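Local atomic coordinates of probable transcriptional regulator, ArsR family protein (PDB entry 3F6O), a protein that probably binds DNA as a dimeric transcriptional regulator of the ArsR family, through a winged helix-turn-helix domain. Residues 24-34 and 69-79. Sequence-based numbering, arbitrary orientation.
Sequences LGRLSRGPATV and VRTCAIEKEPF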
ATOM      1  N   LEU A  24      12.218   6.168  -0.340  1.00 15.32           N
ATOM      2  CA  LEU A  24      11.668   6.335  -1.687  1.00 15.94           C
ATOM      3  C   LEU A  24      11.509   7.835  -2.042  1.00 16.96           C
ATOM      4  O   LEU A  24      11.776   8.240  -3.168  1.00 17.02           O
ATOM      5  CB  LEU A  24      10.345   5.595  -1.859  1.00 15.54           C
ATOM      6  CG  LEU A  24      10.466   4.067  -1.891  1.00 15.05           C
ATOM      7  CD1 LEU A  24       9.064   3.448  -1.916  1.00 15.66           C
ATOM      8  CD2 LEU A  24      11.356   3.618  -3.090  1.00 15.50           C
ATOM      9  N   GLY A  25      11.098   8.634  -1.061  1.00 18.05           N
ATOM     10  CA  GLY A  25      10.975  10.099  -1.232  1.00 18.80           C
ATOM     11  C   GLY A  25      12.309  10.701  -1.629  1.00 19.24           C
ATOM     12  O   GLY A  25      12.380  11.508  -2.547  1.00 21.08           O
ATOM     13  N   ARG A  26      13.384  10.262  -0.986  1.00 19.39           N
ATOM     14  CA  ARG A  26      14.705  10.720  -1.323  1.00 19.65           C
ATOM     15  C   ARG A  26      15.127  10.264  -2.718  1.00 18.73           C
ATOM     16  O   ARG A  26      15.677  11.058  -3.490  1.00 19.10           O
ATOM     17  CB  ARG A  26      15.732  10.290  -0.250  1.00 19.46           C
ATOM     18  CG  ARG A  26      17.195  10.499  -0.651  1.00 22.12           C
ATOM     19  CD  ARG A  26      17.562  12.013  -0.897  1.00 25.26           C
ATOM     20  NE  ARG A  26      18.937  12.144  -1.372  1.00 28.70           N
ATOM     21  CZ  ARG A  26      19.336  11.848  -2.607  1.00 32.32           C
ATOM     22  NH1 ARG A  26      18.465  11.404  -3.520  1.00 31.44           N
ATOM     23  NH2 ARG A  26      20.610  11.997  -2.935  1.00 33.69           N
ATOM     24  N   LEU A  27      14.914   8.983  -3.029  1.00 17.28           N
ATOM     25  CA  LEU A  27      15.324   8.450  -4.323  1.00 17.34           C
ATOM     26  C   LEU A  27      14.513   9.013  -5.490  1.00 18.05           C
ATOM     27  O   LEU A  27      14.950   8.967  -6.653  1.00 18.07           O
ATOM     28  CB  LEU A  27      15.353   6.911  -4.313  1.00 16.18           C
ATOM     29  CG  LEU A  27      16.470   6.318  -3.420  1.00 15.17           C
ATOM     30  CD1 LEU A  27      16.254   4.807  -3.330  1.00 13.90           C
ATOM     31  CD2 LEU A  27      17.836   6.647  -3.987  1.00 15.68           C
ATOM     32  N   SER A  28      13.354   9.579  -5.184  1.00 20.33           N
ATOM     33  CA  SER A  28      12.578  10.293  -6.196  1.00 22.42           C
ATOM     34  C   SER A  28      13.363  11.524  -6.676  1.00 24.24           C
ATOM     35  O   SER A  28      13.261  11.912  -7.833  1.00 25.63           O
ATOM     36  CB  SER A  28      11.182  10.655  -5.656  1.00 22.46           C
ATOM     37  OG  SER A  28      10.356   9.497  -5.657  1.00 24.17           O
ATOM     38  N   ARG A  29      14.182  12.096  -5.798  1.00 25.98           N
ATOM     39  CA  ARG A  29      15.035  13.252  -6.142  1.00 27.15           C
ATOM     40  C   ARG A  29      16.262  12.858  -6.957  1.00 27.29           C
ATOM     41  O   ARG A  29      16.921  13.721  -7.549  1.00 28.59           O
ATOM     42  CB  ARG A  29      15.470  13.985  -4.862  1.00 28.15           C
ATOM     43  CG  ARG A  29      14.406  14.879  -4.196  1.00 30.08           C
ATOM     44  CD  ARG A  29      14.715  15.000  -2.692  1.00 38.92           C
ATOM     45  NE  ARG A  29      14.067  16.117  -2.000  1.00 45.20           N
ATOM     46  CZ  ARG A  29      14.716  17.111  -1.378  1.00 49.36           C
ATOM     47  NH1 ARG A  29      16.049  17.160  -1.358  1.00 50.71           N
ATOM     48  NH2 ARG A  29      14.030  18.065  -0.763  1.00 50.58           N
ATOM     49  N   GLY A  30      16.588  11.563  -6.998  1.00 25.65           N
ATOM     50  CA  GLY A  30      17.762  11.090  -7.742  1.00 23.87           C
ATOM     51  C   GLY A  30      18.471   9.986  -6.984  1.00 22.29           C
ATOM     52  O   GLY A  30      18.123   9.736  -5.841  1.00 20.95           O
ATOM     53  N   PRO A  31      19.477   9.333  -7.610  1.00 21.13           N
ATOM     54  CA  PRO A  31      20.141   8.188  -6.948  1.00 20.61           C
ATOM     55  C   PRO A  31      21.010   8.601  -5.751  1.00 20.85           C
ATOM     56  O   PRO A  31      21.312   9.804  -5.574  1.00 19.57           O
ATOM     57  CB  PRO A  31      21.003   7.591  -8.071  1.00 20.16           C
ATOM     58  CG  PRO A  31      21.324   8.844  -8.968  1.00 20.65           C
ATOM     59  CD  PRO A  31      20.023   9.587  -8.965  1.00 21.02           C
ATOM     60  N   ALA A  32      21.431   7.606  -4.968  1.00 20.58           N
ATOM     61  CA  ALA A  32      22.166   7.831  -3.727  1.00 21.26           C
ATOM     62  C   ALA A  32      22.813   6.530  -3.277  1.00 21.30           C
ATOM     63  O   ALA A  32      22.393   5.440  -3.688  1.00 22.39           O
ATOM     64  CB  ALA A  32      21.199   8.364  -2.632  1.00 19.98           C
ATOM     65  N   THR A  33      23.840   6.630  -2.442  1.00 20.86           N
ATOM     66  CA  THR A  33      24.438   5.461  -1.815  1.00 20.20           C
ATOM     67  C   THR A  33      23.652   5.094  -0.546  1.00 20.37           C
ATOM     68  O   THR A  33      22.948   5.928   0.012  1.00 19.97           O
ATOM     69  CB  THR A  33      25.903   5.705  -1.403  1.00 20.89           C
ATOM     70  OG1 THR A  33      25.952   6.699  -0.371  1.00 20.80           O
ATOM     71  CG2 THR A  33      26.737   6.150  -2.601  1.00 22.51           C
ATOM     72  N   VAL A  34      23.762   3.847  -0.111  1.00 20.31           N
ATOM     73  CA  VAL A  34      23.168   3.424   1.162  1.00 21.98           C
ATOM     74  C   VAL A  34      23.612   4.316   2.340  1.00 22.67           C
ATOM     75  O   VAL A  34      22.792   4.689   3.180  1.00 23.25           O
ATOM     76  CB  VAL A  34      23.475   1.922   1.441  1.00 22.32           C
ATOM     77  CG1 VAL A  34      23.181   1.547   2.913  1.00 24.60           C
ATOM     78  CG2 VAL A  34      22.699   1.027   0.465  1.00 22.74           C
ATOM     79  N   VAL A  69      30.770   0.277  -1.458  1.00 34.77           N
ATOM     80  CA  VAL A  69      29.796   1.299  -1.857  1.00 31.59           C
ATOM     81  C   VAL A  69      28.633   0.638  -2.572  1.00 29.32           C
ATOM     82  O   VAL A  69      28.849  -0.105  -3.520  1.00 29.33           O
ATOM     83  CB  VAL A  69      30.423   2.304  -2.811  1.00 31.82           C
ATOM     84  CG1 VAL A  69      29.404   3.409  -3.199  1.00 31.16           C
ATOM     85  CG2 VAL A  69      31.684   2.916  -2.192  1.00 32.61           C
ATOM     86  N   ARG A  70      27.409   0.935  -2.129  1.00 26.48           N
ATOM     87  CA  ARG A  70      26.197   0.395  -2.749  1.00 24.46           C
ATOM     88  C   ARG A  70      25.334   1.549  -3.264  1.00 22.70           C
ATOM     89  O   ARG A  70      24.805   2.326  -2.470  1.00 22.63           O
ATOM     90  CB  ARG A  70      25.400  -0.496  -1.754  1.00 24.34           C
ATOM     91  CG  ARG A  70      24.125  -1.097  -2.359  1.00 25.05           C
ATOM     92  CD  ARG A  70      23.464  -2.172  -1.494  1.00 25.11           C
ATOM     93  NE  ARG A  70      24.316  -3.350  -1.334  1.00 27.37           N
ATOM     94  CZ  ARG A  70      24.383  -4.382  -2.175  1.00 30.79           C
ATOM     95  NH1 ARG A  70      23.628  -4.440  -3.274  1.00 30.90           N
ATOM     96  NH2 ARG A  70      25.215  -5.390  -1.905  1.00 33.81           N
ATOM     97  N   THR A  71      25.199   1.673  -4.587  1.00 20.70           N
ATOM     98  CA  THR A  71      24.372   2.725  -5.166  1.00 19.88           C
ATOM     99  C   THR A  71      22.944   2.249  -5.295  1.00 19.37           C
ATOM    100  O   THR A  71      22.710   1.059  -5.533  1.00 19.68           O
ATOM    101  CB  THR A  71      24.930   3.211  -6.537  1.00 20.39           C
ATOM    102  OG1 THR A  71      25.041   2.094  -7.418  1.00 24.68           O
ATOM    103  CG2 THR A  71      26.342   3.797  -6.340  1.00 18.73           C
ATOM    104  N   CYS A  72      22.001   3.168  -5.115  1.00 18.42           N
ATOM    105  CA  CYS A  72      20.568   2.865  -5.156  1.00 18.02           C
ATOM    106  C   CYS A  72      19.858   3.805  -6.107  1.00 17.71           C
ATOM    107  O   CYS A  72      20.170   5.028  -6.187  1.00 16.90           O
ATOM    108  CB  CYS A  72      19.927   3.009  -3.764  1.00 18.23           C
ATOM    109  SG  CYS A  72      20.748   2.064  -2.460  1.00 20.47           S
ATOM    110  N   ALA A  73      18.884   3.262  -6.825  1.00 17.19           N
ATOM    111  CA  ALA A  73      18.026   4.101  -7.650  1.00 16.94           C
ATOM    112  C   ALA A  73      16.591   3.592  -7.620  1.00 17.40           C
ATOM    113  O   ALA A  73      16.349   2.385  -7.552  1.00 17.50           O
ATOM    114  CB  ALA A  73      18.527   4.130  -9.096  1.00 16.46           C
ATOM    115  N   ILE A  74      15.653   4.520  -7.735  1.00 17.66           N
ATOM    116  CA  ILE A  74      14.243   4.193  -7.703  1.00 18.44           C
ATOM    117  C   ILE A  74      13.829   3.528  -9.011  1.00 19.41           C
ATOM    118  O   ILE A  74      14.439   3.767 -10.078  1.00 19.03           O
ATOM    119  CB  ILE A  74      13.375   5.455  -7.351  1.00 19.17           C
ATOM    120  CG1 ILE A  74      12.042   5.033  -6.726  1.00 19.62           C
ATOM    121  CG2 ILE A  74      13.262   6.423  -8.556  1.00 20.74           C
ATOM    122  CD1 ILE A  74      11.218   6.197  -6.186  1.00 18.51           C
ATOM    123  N   GLU A  75      12.827   2.656  -8.911  1.00 19.63           N
ATOM    124  CA  GLU A  75      12.212   2.027 -10.058  1.00 21.58           C
ATOM    125  C   GLU A  75      10.817   2.582 -10.219  1.00 22.19           C
ATOM    126  O   GLU A  75      10.164   2.904  -9.234  1.00 21.46           O
ATOM    127  CB  GLU A  75      12.121   0.525  -9.831  1.00 21.94           C
ATOM    128  CG  GLU A  75      13.420  -0.196 -10.047  1.00 26.52           C
ATOM    129  CD  GLU A  75      13.848  -0.124 -11.511  1.00 31.58           C
ATOM    130  OE1 GLU A  75      13.159  -0.724 -12.343  1.00 37.19           O
ATOM    131  OE2 GLU A  75      14.840   0.555 -11.829  1.00 32.73           O
ATOM    132  N   LYS A  76      10.333   2.645 -11.454  1.00 22.34           N
ATOM    133  CA  LYS A  76       9.031   3.253 -11.683  1.00 23.49           C
ATOM    134  C   LYS A  76       7.896   2.242 -11.748  1.00 22.98           C
ATOM    135  O   LYS A  76       6.768   2.597 -11.487  1.00 23.00           O
ATOM    136  CB  LYS A  76       9.024   4.107 -12.950  1.00 24.94           C
ATOM    137  CG  LYS A  76       9.759   5.437 -12.842  1.00 29.91           C
ATOM    138  CD  LYS A  76       9.868   5.954 -11.405  1.00 34.44           C
ATOM    139  CE  LYS A  76      10.682   7.227 -11.342  1.00 37.81           C
ATOM    140  NZ  LYS A  76      10.653   7.689  -9.930  1.00 40.96           N
ATOM    141  N   GLU A  77       8.191   0.984 -12.058  1.00 23.23           N
ATOM    142  CA  GLU A  77       7.121  -0.012 -12.240  1.00 23.82           C
ATOM    143  C   GLU A  77       6.139  -0.131 -11.062  1.00 22.93           C
ATOM    144  O   GLU A  77       4.910  -0.113 -11.287  1.00 23.27           O
ATOM    145  CB  GLU A  77       7.682  -1.388 -12.601  1.00 24.60           C
ATOM    146  CG  GLU A  77       8.216  -1.487 -14.035  1.00 30.28           C
ATOM    147  CD  GLU A  77       9.424  -0.576 -14.299  1.00 38.29           C
ATOM    148  OE1 GLU A  77      10.358  -0.483 -13.426  1.00 36.01           O
ATOM    149  OE2 GLU A  77       9.406   0.063 -15.390  1.00 41.85           O
ATOM    150  N   PRO A  78       6.653  -0.241  -9.812  1.00 21.09           N
ATOM    151  CA  PRO A  78       5.665  -0.338  -8.720  1.00 20.41           C
ATOM    152  C   PRO A  78       4.717   0.870  -8.622  1.00 19.78           C
ATOM    153  O   PRO A  78       3.573   0.712  -8.208  1.00 19.11           O
ATOM    154  CB  PRO A  78       6.541  -0.503  -7.469  1.00 19.86           C
ATOM    155  CG  PRO A  78       7.838  -1.139  -8.011  1.00 20.87           C
ATOM    156  CD  PRO A  78       8.034  -0.358  -9.300  1.00 21.40           C
ATOM    157  N   PHE A  79       5.188   2.065  -8.977  1.00 20.16           N
ATOM    158  CA  PHE A  79       4.301   3.245  -9.031  1.00 21.23           C
ATOM    159  C   PHE A  79       3.132   3.008  -9.972  1.00 21.58           C
ATOM    160  O   PHE A  79       1.979   3.329  -9.666  1.00 21.97           O
ATOM    161  CB  PHE A  79       5.085   4.495  -9.467  1.00 22.06           C
ATOM    162  CG  PHE A  79       5.956   5.070  -8.391  1.00 22.17           C
ATOM    163  CD1 PHE A  79       7.316   4.797  -8.365  1.00 24.35           C
ATOM    164  CD2 PHE A  79       5.422   5.906  -7.413  1.00 23.88           C
ATOM    165  CE1 PHE A  79       8.129   5.330  -7.392  1.00 24.32           C
ATOM    166  CE2 PHE A  79       6.221   6.445  -6.419  1.00 23.20           C
ATOM    167  CZ  PHE A  79       7.580   6.175  -6.397  1.00 22.96           C
TER
HETATM  168  O   HOH W   1      16.799   7.241  -7.871  1.00 17.06           O
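A32 and C72 pair through two backbone hydrogen bonds, A32 N to C72 O (3.1 Å) and C72 N to A32 O (2.7 Å). V34 N, starting helix 34-38, bonds R70 O at 3.0 Å. T33 and T71 form the antiparallel non-hydrogen-bonded pair between these bonds. A water accepts from I74 N and donates to L27 O, joining strand 69-74 to helix 18-28.

Other contacts are mainly apolar. V34 CG2 touches C72 SG (3.7 Å) and lies alongside the aliphatic part of R70, whose NH1 turns to T63. L27 sets CD1 near C72 CB and packs CB on I74 CB (3.9 Å). With CG1 roughly anti to the backbone N (chi1 -155°) and an extended chain, I74 brings CD1 to S28 OG (3.5 Å) and L24 O. L24 CD2 meets I74 CG1, the side chains crossing at about a right angle. An alanine at I74 would probably leave a gap between L24 and S28, where CG1 and CD1 now pack.

S28 OG only touches the I74 methyl but hydrogen-bonds Q89 OE1 of the second subunit. Backbone bonds join strand 32-33 to wing strand 69-74, while apolar side chains seat helix 18-28 against it beside the dimer interface.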